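Local coordinates for importin subunit beta-1 (PDB 5OWU), which carries proteins into the nucleus as the importin beta subunit, partnering importin alpha, which recognises classical nuclear localization signals in the cargo, at residues M1-F6 with S44-I49; A61-K66 with A115-A120; I122-L127 with Q171-S176; D141-E146 with L181-Q186; Q147-K152 with E192-V197. One frame throughout, in Å; residues are numbered along the deposited sequence.

Contact 1 of 5, residues M1-F6 with S44-I49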
# COMPACT_ATOMS: atom_id res chain seq x y z
N MET A 1 -15.75 30.92 -32.48
CA MET A 1 -16.57 29.67 -32.46
C MET A 1 -17.86 29.87 -31.68
O MET A 1 -17.87 30.53 -30.64
CB MET A 1 -15.76 28.52 -31.86
CG MET A 1 -16.34 27.14 -32.14
SD MET A 1 -15.34 25.78 -31.49
CE MET A 1 -13.72 26.13 -32.18
N SER A 2 -18.94 29.29 -32.19
CA SER A 2 -20.25 29.38 -31.58
C SER A 2 -20.51 28.19 -30.67
O SER A 2 -19.82 27.17 -30.72
CB SER A 2 -21.34 29.45 -32.65
OG SER A 2 -21.39 28.23 -33.36
N THR A 3 -21.55 28.31 -29.84
CA THR A 3 -21.95 27.20 -28.97
C THR A 3 -22.22 25.95 -29.79
O THR A 3 -21.82 24.84 -29.40
CB THR A 3 -23.18 27.58 -28.15
OG1 THR A 3 -22.92 28.77 -27.41
CG2 THR A 3 -23.56 26.45 -27.19
N ALA A 4 -22.90 26.09 -30.93
CA ALA A 4 -23.29 24.92 -31.70
C ALA A 4 -22.08 24.21 -32.28
O ALA A 4 -22.00 22.98 -32.25
CB ALA A 4 -24.27 25.33 -32.81
N GLU A 5 -21.12 24.98 -32.81
CA GLU A 5 -19.91 24.37 -33.37
C GLU A 5 -19.10 23.66 -32.30
O GLU A 5 -18.62 22.54 -32.52
CB GLU A 5 -19.06 25.44 -34.06
CG GLU A 5 -19.75 26.14 -35.22
CD GLU A 5 -18.99 27.36 -35.69
OE1 GLU A 5 -18.11 27.84 -34.95
OE2 GLU A 5 -19.27 27.84 -36.81
N PHE A 6 -18.93 24.30 -31.14
CA PHE A 6 -18.21 23.67 -30.04
C PHE A 6 -18.89 22.37 -29.63
O PHE A 6 -18.23 21.33 -29.46
CB PHE A 6 -18.12 24.64 -28.86
CG PHE A 6 -17.10 24.27 -27.83
CD1 PHE A 6 -15.75 24.43 -28.09
CD2 PHE A 6 -17.48 23.76 -26.60
CE1 PHE A 6 -14.80 24.09 -27.15
CE2 PHE A 6 -16.53 23.41 -25.65
CZ PHE A 6 -15.19 23.58 -25.93
N SER A 44 -17.68 25.79 -23.08
CA SER A 44 -17.94 24.55 -22.35
C SER A 44 -19.13 24.72 -21.41
O SER A 44 -20.05 23.89 -21.39
CB SER A 44 -16.70 24.14 -21.55
OG SER A 44 -15.62 23.79 -22.41
N SER A 45 -19.13 25.82 -20.65
CA SER A 45 -20.24 26.07 -19.74
C SER A 45 -21.55 26.28 -20.48
O SER A 45 -22.61 25.91 -19.97
CB SER A 45 -19.91 27.26 -18.84
OG SER A 45 -20.29 28.49 -19.44
N GLN A 46 -21.51 26.85 -21.69
CA GLN A 46 -22.74 27.07 -22.44
C GLN A 46 -23.29 25.75 -22.99
O GLN A 46 -24.51 25.54 -23.01
CB GLN A 46 -22.53 28.08 -23.57
CG GLN A 46 -22.41 29.54 -23.12
CD GLN A 46 -23.69 30.13 -22.51
OE1 GLN A 46 -23.62 31.01 -21.65
NE2 GLN A 46 -24.86 29.68 -22.98
N VAL A 47 -22.41 24.85 -23.42
CA VAL A 47 -22.89 23.56 -23.91
C VAL A 47 -23.46 22.74 -22.76
O VAL A 47 -24.48 22.06 -22.92
CB VAL A 47 -21.75 22.81 -24.64
CG1 VAL A 47 -22.18 21.38 -25.00
CG2 VAL A 47 -21.35 23.57 -25.90
N LEU A 48 -22.84 22.81 -21.58
CA LEU A 48 -23.39 22.11 -20.42
C LEU A 48 -24.89 22.34 -20.28
O LEU A 48 -25.64 21.41 -19.96
CB LEU A 48 -22.66 22.54 -19.16
CG LEU A 48 -23.17 22.00 -17.82
CD1 LEU A 48 -23.26 20.47 -17.83
CD2 LEU A 48 -22.27 22.48 -16.71
N ILE A 49 -25.36 23.57 -20.52
CA ILE A 49 -26.76 23.92 -20.31
C ILE A 49 -27.57 23.88 -21.61
O ILE A 49 -28.74 24.27 -21.60
CB ILE A 49 -26.90 25.29 -19.63
CG1 ILE A 49 -26.31 26.39 -20.52
CG2 ILE A 49 -26.25 25.28 -18.25
CD1 ILE A 49 -26.67 27.79 -20.09

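Contact 2 of 5, residues A61-K66 with A115-A120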
# COMPACT_ATOMS: atom_id res chain seq x y z
N ALA A 61 -18.53 18.30 -21.93
CA ALA A 61 -18.14 19.70 -21.80
C ALA A 61 -17.76 20.02 -20.36
O ALA A 61 -16.66 20.54 -20.09
CB ALA A 61 -19.28 20.61 -22.26
N ALA A 62 -18.66 19.70 -19.43
CA ALA A 62 -18.41 20.01 -18.02
C ALA A 62 -17.17 19.29 -17.50
O ALA A 62 -16.35 19.88 -16.79
CB ALA A 62 -19.62 19.66 -17.18
N LEU A 63 -17.02 18.00 -17.82
CA LEU A 63 -15.92 17.24 -17.23
C LEU A 63 -14.57 17.65 -17.82
O LEU A 63 -13.56 17.65 -17.11
CB LEU A 63 -16.17 15.74 -17.42
CG LEU A 63 -17.44 15.18 -16.76
CD1 LEU A 63 -17.58 13.67 -17.00
CD2 LEU A 63 -17.47 15.49 -15.26
N THR A 64 -14.53 17.99 -19.11
CA THR A 64 -13.28 18.45 -19.71
C THR A 64 -12.85 19.78 -19.10
O THR A 64 -11.68 19.95 -18.71
CB THR A 64 -13.43 18.58 -21.23
OG1 THR A 64 -13.89 17.34 -21.78
CG2 THR A 64 -12.09 18.94 -21.88
N LEU A 65 -13.78 20.72 -18.96
CA LEU A 65 -13.42 21.95 -18.27
C LEU A 65 -12.96 21.66 -16.84
O LEU A 65 -11.95 22.20 -16.39
CB LEU A 65 -14.59 22.92 -18.29
CG LEU A 65 -14.32 24.26 -17.59
CD1 LEU A 65 -13.03 24.95 -18.11
CD2 LEU A 65 -15.52 25.15 -17.78
N LYS A 66 -13.67 20.77 -16.13
CA LYS A 66 -13.25 20.42 -14.77
C LYS A 66 -11.82 19.92 -14.75
O LYS A 66 -11.03 20.29 -13.87
CB LYS A 66 -14.17 19.35 -14.18
CG LYS A 66 -13.64 18.69 -12.88
CD LYS A 66 -14.36 17.40 -12.58
CE LYS A 66 -13.80 16.25 -13.41
NZ LYS A 66 -12.75 15.49 -12.67
N ALA A 115 -22.23 18.95 -13.37
CA ALA A 115 -22.23 20.32 -12.89
C ALA A 115 -21.67 20.41 -11.48
O ALA A 115 -20.93 21.35 -11.15
CB ALA A 115 -23.65 20.88 -12.95
N ALA A 116 -22.00 19.44 -10.62
CA ALA A 116 -21.49 19.44 -9.26
C ALA A 116 -19.97 19.31 -9.24
O ALA A 116 -19.29 19.97 -8.45
CB ALA A 116 -22.13 18.30 -8.46
N GLN A 117 -19.42 18.46 -10.11
CA GLN A 117 -17.97 18.33 -10.18
C GLN A 117 -17.32 19.63 -10.67
O GLN A 117 -16.25 20.03 -10.17
CB GLN A 117 -17.59 17.16 -11.07
CG GLN A 117 -18.08 15.82 -10.58
CD GLN A 117 -17.49 14.66 -11.37
OE1 GLN A 117 -16.27 14.50 -11.45
NE2 GLN A 117 -18.36 13.85 -11.95
N LEU A 118 -17.94 20.29 -11.65
CA LEU A 118 -17.40 21.55 -12.16
C LEU A 118 -17.44 22.64 -11.10
O LEU A 118 -16.46 23.37 -10.88
CB LEU A 118 -18.18 21.98 -13.41
CG LEU A 118 -17.80 23.33 -14.04
CD1 LEU A 118 -16.37 23.29 -14.49
CD2 LEU A 118 -18.71 23.66 -15.20
N ILE A 119 -18.60 22.79 -10.44
CA ILE A 119 -18.72 23.73 -9.33
C ILE A 119 -17.65 23.45 -8.29
O ILE A 119 -17.00 24.37 -7.79
CB ILE A 119 -20.13 23.66 -8.72
CG1 ILE A 119 -21.15 24.26 -9.70
CG2 ILE A 119 -20.18 24.38 -7.38
CD1 ILE A 119 -22.58 23.92 -9.36
N ALA A 120 -17.44 22.17 -7.96
CA ALA A 120 -16.43 21.82 -6.97
C ALA A 120 -15.05 22.31 -7.39
O ALA A 120 -14.29 22.83 -6.57
CB ALA A 120 -16.41 20.31 -6.74
O HOH W 1 -14.82 13.25 -13.32
O HOH W 2 -14.39 15.63 -9.79

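Contact 3 of 5, residues I122-L127 with Q171-S176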
# COMPACT_ATOMS: atom_id res chain seq x y z
N ILE A 122 -14.19 24.82 -9.49
CA ILE A 122 -14.10 26.27 -9.42
C ILE A 122 -14.01 26.72 -7.96
O ILE A 122 -13.18 27.55 -7.60
CB ILE A 122 -15.29 26.92 -10.15
CG1 ILE A 122 -15.23 26.61 -11.65
CG2 ILE A 122 -15.29 28.44 -9.93
CD1 ILE A 122 -16.54 26.85 -12.37
N ALA A 123 -14.87 26.16 -7.11
CA ALA A 123 -14.86 26.50 -5.69
C ALA A 123 -13.51 26.20 -5.07
O ALA A 123 -13.00 26.99 -4.27
CB ALA A 123 -15.95 25.73 -4.94
N ASP A 124 -12.91 25.06 -5.42
CA ASP A 124 -11.60 24.72 -4.89
C ASP A 124 -10.57 25.76 -5.28
O ASP A 124 -9.60 25.97 -4.55
CB ASP A 124 -11.17 23.34 -5.37
CG ASP A 124 -11.82 22.22 -4.57
OD1 ASP A 124 -12.40 22.50 -3.51
OD2 ASP A 124 -11.75 21.05 -5.01
N ILE A 125 -10.76 26.43 -6.42
CA ILE A 125 -9.85 27.53 -6.74
C ILE A 125 -10.21 28.80 -5.97
O ILE A 125 -9.34 29.46 -5.40
CB ILE A 125 -9.85 27.79 -8.26
CG1 ILE A 125 -9.20 26.61 -8.98
CG2 ILE A 125 -9.08 29.09 -8.57
CD1 ILE A 125 -9.57 26.52 -10.44
N GLU A 126 -11.49 29.18 -5.96
CA GLU A 126 -11.87 30.52 -5.54
C GLU A 126 -12.06 30.68 -4.03
O GLU A 126 -11.66 31.70 -3.47
CB GLU A 126 -13.14 30.95 -6.27
CG GLU A 126 -12.95 31.07 -7.80
CD GLU A 126 -13.94 32.03 -8.43
OE1 GLU A 126 -14.92 32.42 -7.76
OE2 GLU A 126 -13.73 32.40 -9.61
N LEU A 127 -12.68 29.71 -3.36
CA LEU A 127 -12.96 29.88 -1.94
C LEU A 127 -11.70 30.15 -1.13
O LEU A 127 -11.73 31.04 -0.26
CB LEU A 127 -13.71 28.65 -1.39
CG LEU A 127 -15.12 28.41 -1.92
CD1 LEU A 127 -15.71 27.15 -1.30
CD2 LEU A 127 -16.03 29.59 -1.64
N GLN A 171 -5.34 23.55 3.92
CA GLN A 171 -6.31 24.36 4.63
C GLN A 171 -7.17 25.16 3.66
O GLN A 171 -7.59 26.28 3.96
CB GLN A 171 -5.60 25.30 5.61
CG GLN A 171 -4.66 24.61 6.58
CD GLN A 171 -5.39 23.76 7.61
OE1 GLN A 171 -5.96 22.72 7.29
NE2 GLN A 171 -5.39 24.22 8.86
N ALA A 172 -7.44 24.60 2.48
CA ALA A 172 -8.10 25.35 1.42
C ALA A 172 -9.55 25.67 1.76
O ALA A 172 -10.05 26.74 1.38
CB ALA A 172 -8.01 24.58 0.11
N LEU A 173 -10.24 24.77 2.45
CA LEU A 173 -11.65 24.95 2.76
C LEU A 173 -11.90 25.30 4.23
O LEU A 173 -13.06 25.36 4.65
CB LEU A 173 -12.44 23.70 2.39
CG LEU A 173 -12.50 23.37 0.90
CD1 LEU A 173 -13.19 22.05 0.70
CD2 LEU A 173 -13.21 24.48 0.12
N VAL A 174 -10.84 25.53 5.01
CA VAL A 174 -11.04 25.80 6.43
C VAL A 174 -11.99 26.99 6.61
O VAL A 174 -12.96 26.92 7.38
CB VAL A 174 -9.69 26.04 7.13
CG1 VAL A 174 -8.98 27.29 6.60
CG2 VAL A 174 -9.87 26.14 8.63
N SER A 175 -11.76 28.06 5.85
CA SER A 175 -12.52 29.29 6.06
C SER A 175 -14.00 29.13 5.73
O SER A 175 -14.81 29.95 6.17
CB SER A 175 -11.91 30.42 5.22
OG SER A 175 -11.85 30.07 3.85
N SER A 176 -14.38 28.08 4.99
CA SER A 176 -15.78 27.82 4.65
C SER A 176 -16.42 26.74 5.52
O SER A 176 -17.61 26.45 5.35
CB SER A 176 -15.89 27.42 3.17
OG SER A 176 -15.32 28.39 2.31

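Contact 4 of 5, residues D141-E146 with L181-Q186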
# COMPACT_ATOMS: atom_id res chain seq x y z
N ASP A 141 -28.85 27.47 1.53
CA ASP A 141 -30.26 27.58 1.17
C ASP A 141 -30.75 26.35 0.42
O ASP A 141 -31.90 25.93 0.59
CB ASP A 141 -30.50 28.84 0.34
CG ASP A 141 -30.30 30.11 1.14
OD1 ASP A 141 -30.37 30.06 2.39
OD2 ASP A 141 -30.09 31.17 0.52
N ASN A 142 -29.89 25.72 -0.39
CA ASN A 142 -30.28 24.61 -1.26
C ASN A 142 -30.55 23.31 -0.50
O ASN A 142 -31.27 22.45 -1.02
CB ASN A 142 -29.20 24.35 -2.31
CG ASN A 142 -29.35 25.22 -3.53
OD1 ASN A 142 -30.11 26.18 -3.52
ND2 ASN A 142 -28.62 24.89 -4.59
N THR A 143 -29.97 23.13 0.67
CA THR A 143 -30.29 21.96 1.48
C THR A 143 -31.29 22.28 2.58
O THR A 143 -31.50 21.46 3.48
CB THR A 143 -29.02 21.34 2.06
OG1 THR A 143 -28.42 22.23 3.01
CG2 THR A 143 -28.02 21.04 0.95
N GLY A 144 -31.90 23.47 2.53
CA GLY A 144 -32.97 23.80 3.46
C GLY A 144 -34.14 22.85 3.34
O GLY A 144 -34.38 22.21 2.31
N ALA A 145 -34.92 22.79 4.43
CA ALA A 145 -35.87 21.69 4.62
C ALA A 145 -36.89 21.59 3.50
O ALA A 145 -37.31 20.48 3.15
CB ALA A 145 -36.59 21.87 5.96
N GLU A 146 -37.31 22.72 2.92
CA GLU A 146 -38.39 22.72 1.94
C GLU A 146 -37.90 22.76 0.49
O GLU A 146 -38.72 22.90 -0.42
CB GLU A 146 -39.33 23.89 2.20
CG GLU A 146 -39.89 23.93 3.63
CD GLU A 146 -40.67 22.68 4.00
OE1 GLU A 146 -41.41 22.15 3.15
OE2 GLU A 146 -40.53 22.22 5.16
N LEU A 181 -20.58 22.77 6.89
CA LEU A 181 -21.25 21.90 7.85
C LEU A 181 -22.73 22.20 7.90
O LEU A 181 -23.56 21.28 7.89
CB LEU A 181 -20.61 22.03 9.23
CG LEU A 181 -19.33 21.21 9.40
CD1 LEU A 181 -18.68 21.52 10.73
CD2 LEU A 181 -19.61 19.70 9.29
N ILE A 182 -23.10 23.49 7.86
CA ILE A 182 -24.52 23.81 7.90
C ILE A 182 -25.21 23.15 6.73
O ILE A 182 -26.24 22.48 6.88
CB ILE A 182 -24.75 25.33 7.93
CG1 ILE A 182 -24.21 25.93 9.22
CG2 ILE A 182 -26.23 25.63 7.81
CD1 ILE A 182 -24.05 27.43 9.16
N ALA A 183 -24.63 23.29 5.54
CA ALA A 183 -25.29 22.74 4.37
C ALA A 183 -25.35 21.22 4.48
O ALA A 183 -26.37 20.60 4.15
CB ALA A 183 -24.56 23.18 3.10
N ILE A 184 -24.29 20.60 4.99
CA ILE A 184 -24.25 19.14 4.99
C ILE A 184 -25.17 18.58 6.06
O ILE A 184 -26.01 17.71 5.78
CB ILE A 184 -22.80 18.64 5.16
CG1 ILE A 184 -22.01 18.88 3.87
CG2 ILE A 184 -22.78 17.15 5.54
CD1 ILE A 184 -20.56 18.49 3.95
N VAL A 185 -25.04 19.07 7.29
CA VAL A 185 -25.80 18.51 8.40
C VAL A 185 -27.29 18.74 8.19
O VAL A 185 -28.12 17.92 8.60
CB VAL A 185 -25.30 19.09 9.73
CG1 VAL A 185 -26.14 18.58 10.90
CG2 VAL A 185 -23.84 18.72 9.93
N GLN A 186 -27.66 19.83 7.51
CA GLN A 186 -29.06 20.05 7.16
C GLN A 186 -29.63 18.86 6.40
O GLN A 186 -30.77 18.45 6.63
CB GLN A 186 -29.22 21.34 6.36
CG GLN A 186 -29.30 22.59 7.22
CD GLN A 186 -29.44 23.89 6.44
OE1 GLN A 186 -29.52 24.96 7.04
NE2 GLN A 186 -29.47 23.81 5.11

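Contact 5 of 5, residues Q147-K152 with E192-V197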
# COMPACT_ATOMS: atom_id res chain seq x y z
N GLN A 147 -36.60 22.63 0.26
CA GLN A 147 -36.09 22.52 -1.10
C GLN A 147 -36.44 21.15 -1.68
O GLN A 147 -36.54 20.17 -0.94
CB GLN A 147 -34.57 22.71 -1.12
CG GLN A 147 -34.11 24.10 -0.70
CD GLN A 147 -34.32 25.14 -1.79
OE1 GLN A 147 -34.83 24.82 -2.87
NE2 GLN A 147 -33.93 26.38 -1.51
N PRO A 148 -36.62 21.06 -3.00
CA PRO A 148 -36.89 19.75 -3.61
C PRO A 148 -35.69 18.82 -3.52
O PRO A 148 -34.55 19.23 -3.31
CB PRO A 148 -37.21 20.10 -5.07
CG PRO A 148 -36.63 21.43 -5.29
CD PRO A 148 -36.68 22.15 -3.98
N GLU A 149 -35.98 17.53 -3.72
CA GLU A 149 -34.99 16.49 -3.44
C GLU A 149 -33.77 16.60 -4.34
O GLU A 149 -32.64 16.42 -3.89
CB GLU A 149 -35.63 15.11 -3.59
CG GLU A 149 -34.68 13.96 -3.25
CD GLU A 149 -35.22 12.61 -3.67
OE1 GLU A 149 -36.37 12.30 -3.30
OE2 GLU A 149 -34.49 11.87 -4.36
N ASN A 150 -33.98 16.85 -5.64
CA ASN A 150 -32.86 16.89 -6.57
C ASN A 150 -31.91 18.05 -6.26
O ASN A 150 -30.70 17.92 -6.42
CB ASN A 150 -33.37 16.98 -8.01
CG ASN A 150 -34.12 18.27 -8.29
OD1 ASN A 150 -35.13 18.57 -7.65
ND2 ASN A 150 -33.64 19.03 -9.26
N VAL A 151 -32.45 19.18 -5.79
CA VAL A 151 -31.59 20.32 -5.48
C VAL A 151 -30.76 20.03 -4.24
O VAL A 151 -29.55 20.28 -4.20
CB VAL A 151 -32.46 21.58 -5.32
CG1 VAL A 151 -31.64 22.75 -4.81
CG2 VAL A 151 -33.12 21.93 -6.64
N LYS A 152 -31.40 19.49 -3.20
CA LYS A 152 -30.67 19.05 -2.02
C LYS A 152 -29.55 18.09 -2.40
O LYS A 152 -28.39 18.28 -2.02
CB LYS A 152 -31.62 18.35 -1.04
CG LYS A 152 -32.65 19.25 -0.39
CD LYS A 152 -33.71 18.42 0.33
CE LYS A 152 -34.53 19.24 1.31
NZ LYS A 152 -35.56 18.41 1.98
N GLU A 192 -34.87 14.91 7.74
CA GLU A 192 -34.83 14.79 6.29
C GLU A 192 -35.50 13.49 5.84
O GLU A 192 -35.18 12.41 6.35
CB GLU A 192 -33.39 14.86 5.78
CG GLU A 192 -33.25 14.54 4.30
CD GLU A 192 -34.08 15.46 3.42
OE1 GLU A 192 -33.96 16.70 3.57
OE2 GLU A 192 -34.86 14.95 2.59
N THR A 193 -36.39 13.60 4.86
CA THR A 193 -37.25 12.50 4.46
C THR A 193 -36.64 11.61 3.38
O THR A 193 -37.03 10.44 3.27
CB THR A 193 -38.59 13.05 3.95
OG1 THR A 193 -39.23 13.79 5.01
CG2 THR A 193 -39.53 11.93 3.50
N SER A 194 -35.71 12.13 2.58
CA SER A 194 -35.20 11.39 1.43
C SER A 194 -33.97 10.59 1.83
O SER A 194 -32.97 11.16 2.31
CB SER A 194 -34.86 12.35 0.30
OG SER A 194 -34.11 11.67 -0.70
N LYS A 195 -34.02 9.27 1.62
CA LYS A 195 -32.87 8.43 1.90
C LYS A 195 -31.68 8.82 1.03
O LYS A 195 -30.54 8.82 1.49
CB LYS A 195 -33.22 6.96 1.69
CG LYS A 195 -34.33 6.46 2.61
CD LYS A 195 -34.58 4.97 2.45
CE LYS A 195 -35.59 4.46 3.47
NZ LYS A 195 -35.60 2.97 3.57
N ALA A 196 -31.94 9.15 -0.24
CA ALA A 196 -30.86 9.60 -1.11
C ALA A 196 -30.19 10.85 -0.54
O ALA A 196 -28.96 10.97 -0.58
CB ALA A 196 -31.39 9.88 -2.52
N VAL A 197 -30.98 11.76 0.02
CA VAL A 197 -30.42 13.01 0.55
C VAL A 197 -29.60 12.74 1.80
O VAL A 197 -28.51 13.28 1.96
CB VAL A 197 -31.54 14.04 0.81
CG1 VAL A 197 -30.97 15.29 1.47
CG2 VAL A 197 -32.22 14.42 -0.50
O HOH W 3 -35.99 15.53 0.15

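Contact 1 of 5, residues M1-F6 with S44-I49
T3 and F6, in the first turn of helix 3-15, lie against Q46, V47 and S44 near the end of helix 37-48, joining HEAT 1 to HEAT 2. Apolar packing carries the contact. The CG2 methyl of V47 fits between the two residues of the first helix: it lies 3.9 Å from T3 CG2, and it meets the F6 ring at its edge, near the ring plane, 3.9 Å from CD2. T3 offers its own CG2, set anti to the backbone N while OG1 lies beside that N (chi1 -56°), and the T3 and V47 side chains slide past each other in opposite directions. On the other flank, T3 OG1 rests 3.9 Å from Q46 CB, while in the modelled conformer Q46 OE1 accepts from N99.

Polar groups come close without bonding across. S44 OG approaches F6 CE2 at 3.4 Å from an oblique direction, and its hydrogen bond goes to F40 O within its own helix. The start of helix 3-15 is held by a capping box: S2 N donates to E5 OE1 at 3.2 Å, and E5 N returns a weak bond to S2 OG at 3.3 Å.

With no hydrogen bond between the segments, and with S44 OG and the modelled Q46 OE1 bonded elsewhere, cohesion here rests on shape and dispersion, centred on the V47 methyl.

Contact 2 of 5, residues A61-K66 with A115-A120
Helix-helix packing between successive HEAT repeats brings K66 and L65 of HEAT 2 against Q117 and L118 of HEAT 3. The short axes of 61-66 and 115-120 run nearly parallel, 22° apart, with a closest approach of 8.7 Å. On the buried flank L118 does the touching through one branch: its CD1 lies 3.8 Å from L65 CG and also faces the backbone near A62 O and K66 N. L69 in the following loop packs on the same leucine.

The outer flank is mixed in character. The K66 chain starts anti to its N (chi1 167°), runs along Q117 with CD 3.6 Å from Q117 CB, then bends at its last two torsions. Its NZ does not bond Q117 directly; two waters span the gap, donating to Q117 OE1 at 2.7 and 2.8 Å and accepting weaker bonds from NZ. L63 CD2 sits 3.8 Å from Q117 NE2. Replacing K66 by an alanine here would probably leave both waters without their amine donor and open a gap beside Q117 CB.

The chemistry is thus graded: methyl packing within, and a water-mediated polar margin that ties amine to amide without a direct bond.

Contact 3 of 5, residues I122-L127 with Q171-S176
L127, which packs on L173 and S176, donates from its backbone N to A123 O at 2.9 Å, among the shortest polar bonds here. In the HEAT solenoid this joins the end of HEAT 3, at the close of helix 109-126, to the loop 171-176 that leads into helix 177-188 of HEAT 5, with HEAT 4 lying between them in the chain. The loop has an internal restraint of its own: S176 N donates to L173 O at 3.0 Å, and the ends of both side chains reach L127.

Across the contact the attraction is apolar. L127 CG lies anti to its carbonyl carbon (chi1 -66°), which directs the branch at the loop, and CD1 meets CD2 of L173 at 3.9 Å as the two leucines pass at a slant. The same CD1 also touches S176, so a single methyl bridges two loop residues. L173 CD2 in turn skirts the carboxylate of D124, 4.2 Å from OD1, a distance of packing only. No hydrogen bond passes between the two segments.

Helix 149-165 packs alongside: M162 on A123 and D124, C163 on L173. The preceding E126 does not reach the loop; its carboxylate forms a salt bridge with K97 and accepts from W84. On the loop side, S176 OG lies 3.8 Å from L127 CD1 and 4.0 Å from L127 CB, van der Waals distances with no hydrogen bond.

Contact 4 of 5, residues D141-E146 with L181-Q186
T143 and Q186 meet at about a right angle, the amide N-H of Q186 directed at the hydroxyl oxygen of T143. Extended beyond CG, the Q186 chain carries NE2 to 2.8 Å from T143 OG1. That bond is bent, 134° at the hydrogen, and the hydroxyl lies somewhat out of the amide plane. T143 holds OG1 between its N and carbonyl carbon (chi1 67°), from where the hydroxyl donates to A183 O at 2.9 Å. This second bond lies in the carbonyl plane on a lone pair, the C=O...donor angle being 114°. One oxygen therefore both accepts and donates, and Q186 NE2 also donates to V140 O. A valine in place of T143 would probably leave A183 O without its side-chain donor and Q186 NE2 short of one acceptor, its amide freer to turn.

T143 is the first residue beyond helix 133-142 of HEAT 4, and the bonds tie that helix end to helix 177-188 of HEAT 5. Aromatic packing from another protein's chain meets L181, I182 and V185. Helix 149-165 backs the joint, L156 touching T143 and L159 touching A183, while I184 faces helix 195-208 and V185 faces helix 219-233.

Contact 5 of 5, residues Q147-K152 with E192-V197
The N-terminal ends of two helices in adjacent HEAT repeats meet here, K152 and E149 of helix 149-165 against E192 and the N-cap S194, just before helix 195-208, and V197 in its first turn. A salt bridge links the segments: K152 NZ donates to E192 OE1 at 2.8 Å, on the syn lone pair of that oxygen. The two side chains come from opposite directions, the lysine fully extended beyond CG and the glutamate bent at its second torsion (chi2 58°), which turns its carboxylate back toward the backbone N of S194. The other oxygen is used as well. E192 OE2 accepts from S194 N at 2.9 Å through its anti lone pair, and a water donates to it at 2.8 Å while taking only a weak bond from K152 NZ. The same amine also donates to A145 O, so it has two protein acceptors.

S194 is the N-cap of helix 195-208 in HEAT 5: its OG accepts from V197 N at 3.2 Å. The E149 carboxylate from HEAT 4 lies beside this cap, with CD 3.3 Å from S194 OG, a close approach without a hydrogen bond. The helix start may favour the negative charge, while E192, its OE2 6.6 Å from E149 OE1, would probably weigh against it.

V197 adds apolar contacts through both methyls: CG2 lies 3.7 Å from E149 CG, the two side chains slanting past one another, and CG1 lies 4.0 Å from K152 CB. At the margin, the CB of A196 touches OE2 of E149.

In the fold
From the N terminus, contact 1 closes the loop between helices 3-15 and 37-48, joining HEAT 1 to HEAT 2, and contact 2 follows in series, joining HEAT 2 to HEAT 3. Their centres are 14 Å apart and they touch, L48 packing on A62 and L118. Contact 3 starts further along helix 109-126, which contact 2 also uses, and reaches past HEAT 4 to the loop before helix 177-188. Contacts 4 and 5 both join HEAT 4 to HEAT 5; their segments alternate along the chain with each other and with those of contact 3. Contacts 4 and 5 adjoin, centres 10 Å apart, and D141 O probably accepts from Q147 NE2 between them.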